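Local coordinates for UPF0130 protein PH1069 (Pyrococcus horikoshii, PDB 2IT2) that probably methylates the N-4 position of a wyosine precursor at position 37 of tRNA(Phe), using S-adenosyl-L-methionine as methyl donor, at residues B[52-57]-B[105-110]. Residues are numbered along the deposited sequence; the frame is centred on the assembly and turned at random.
Sequences SSCSGR and SPILHV
C54 and I107 form an antiparallel hydrogen-bonded pair between strands 48-63 and 98-112. C54 N donates to I107 O at 2.9 Å. The return bond, from I107 N to C54 O, is 3.1 Å and more bent. Both side chains lie on one face of the sheet. C54 SG is tucked between its own backbone N and carbonyl carbon (chi1 55°), which brings it over the I107 backbone, 3.6 Å from I107 N and 3.9 Å from I107 CB. I107 O also accepts a bond from water 1, which donates to S52 O as well.

Next to this pair, the S53 hydroxyl adds a side-chain bond to the backbone of the other strand. Its OG sits beside its own N, anti to the carbonyl carbon (chi1 -55°), and accepts a hydrogen bond from H109 N at 3.2 Å and a fairly straight 162°. The same hydroxyl bonds T51 O. S53 CB meets L108 CD2 at 3.8 Å. With an alanine here, H109 N and T51 O would probably both lose this hydroxyl partner, and the side-chain link between the strands would go.

From S55 to G56 the backbone bonds are interrupted and P106 packs in. It lays CB and CG against the backbone of C54 and S55, with CG 3.3 Å from S55 O. G56 follows at backbone angles that call for glycine, and a side chain there would press on P106 CG. Helix 167-194 touches P106 through F184 and L188.

Between 52-57 and 105-110 there is thus one bridge, C54 with I107. Backbone bonding continues beyond it, T51 with H109 and R57 with R104. Water 1 links backbone to backbone, but the S53 hydroxyl, P106 and G56 make the join depend partly on side-chain identity.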
# COMPACT_ATOMS: atom_id res chain seq x y z
N SER B 52 -7.52 3.83 -15.69
CA SER B 52 -6.09 4.15 -15.55
C SER B 52 -5.23 3.12 -14.78
O SER B 52 -5.53 2.81 -13.64
CB SER B 52 -5.94 5.52 -14.90
OG SER B 52 -6.63 5.58 -13.67
N SER B 53 -4.16 2.62 -15.42
CA SER B 53 -3.25 1.63 -14.81
C SER B 53 -1.77 1.86 -15.20
O SER B 53 -1.48 2.68 -16.05
CB SER B 53 -3.68 0.22 -15.22
OG SER B 53 -5.04 -0.03 -14.89
N CYS B 54 -0.86 1.12 -14.56
CA CYS B 54 0.59 1.23 -14.84
C CYS B 54 1.33 -0.09 -14.54
O CYS B 54 0.88 -0.88 -13.71
CB CYS B 54 1.18 2.38 -14.03
SG CYS B 54 0.89 2.30 -12.25
N SER B 55 2.47 -0.33 -15.20
CA SER B 55 3.23 -1.58 -15.05
C SER B 55 4.44 -1.64 -14.11
O SER B 55 5.25 -2.56 -14.21
CB SER B 55 3.69 -2.09 -16.42
OG SER B 55 4.66 -1.21 -16.99
N GLY B 56 4.56 -0.66 -13.22
CA GLY B 56 5.68 -0.65 -12.28
C GLY B 56 6.67 0.44 -12.64
O GLY B 56 6.83 0.77 -13.81
N ARG B 57 7.36 1.00 -11.65
CA ARG B 57 8.30 2.05 -11.99
C ARG B 57 9.49 2.21 -11.06
O ARG B 57 9.40 1.97 -9.85
CB ARG B 57 7.57 3.39 -12.07
CG ARG B 57 7.12 3.94 -10.73
CD ARG B 57 6.68 5.39 -10.86
NE ARG B 57 6.42 6.04 -9.57
CZ ARG B 57 5.46 5.68 -8.73
NH1 ARG B 57 4.65 4.67 -9.02
NH2 ARG B 57 5.31 6.33 -7.58
N SER B 105 5.30 -0.74 -7.21
CA SER B 105 4.57 -1.83 -7.86
C SER B 105 3.60 -1.37 -8.93
O SER B 105 3.16 -0.22 -8.92
CB SER B 105 3.78 -2.61 -6.79
OG SER B 105 2.71 -3.34 -7.38
N PRO B 106 3.27 -2.26 -9.88
CA PRO B 106 2.32 -1.88 -10.91
C PRO B 106 0.99 -1.70 -10.16
O PRO B 106 0.80 -2.28 -9.08
CB PRO B 106 2.27 -3.10 -11.84
CG PRO B 106 3.60 -3.74 -11.67
CD PRO B 106 3.88 -3.57 -10.18
N ILE B 107 0.09 -0.90 -10.73
CA ILE B 107 -1.22 -0.69 -10.14
C ILE B 107 -2.26 -0.77 -11.25
O ILE B 107 -2.17 -0.06 -12.25
CB ILE B 107 -1.36 0.70 -9.48
CG1 ILE B 107 -0.33 0.87 -8.37
CG2 ILE B 107 -2.78 0.88 -8.95
CD1 ILE B 107 -0.38 2.22 -7.69
N LEU B 108 -3.23 -1.66 -11.09
CA LEU B 108 -4.28 -1.81 -12.09
C LEU B 108 -5.62 -1.47 -11.41
O LEU B 108 -5.86 -1.87 -10.26
CB LEU B 108 -4.32 -3.25 -12.64
CG LEU B 108 -3.01 -3.93 -13.07
CD1 LEU B 108 -3.28 -5.38 -13.44
CD2 LEU B 108 -2.37 -3.19 -14.25
N HIS B 109 -6.45 -0.71 -12.10
CA HIS B 109 -7.76 -0.37 -11.58
C HIS B 109 -8.75 -1.04 -12.51
O HIS B 109 -8.70 -0.85 -13.73
CB HIS B 109 -7.95 1.15 -11.55
CG HIS B 109 -7.22 1.81 -10.43
ND1 HIS B 109 -7.14 3.18 -10.29
CD2 HIS B 109 -6.56 1.29 -9.37
CE1 HIS B 109 -6.47 3.47 -9.19
NE2 HIS B 109 -6.10 2.35 -8.61
N VAL B 110 -9.63 -1.86 -11.93
CA VAL B 110 -10.60 -2.62 -12.72
C VAL B 110 -12.05 -2.47 -12.22
O VAL B 110 -12.34 -2.68 -11.05
CB VAL B 110 -10.23 -4.12 -12.73
CG1 VAL B 110 -11.17 -4.87 -13.65
CG2 VAL B 110 -8.79 -4.34 -13.21
O HOH W 1 -2.95 2.66 -11.93
O HOH W 2 3.88 2.08 -10.37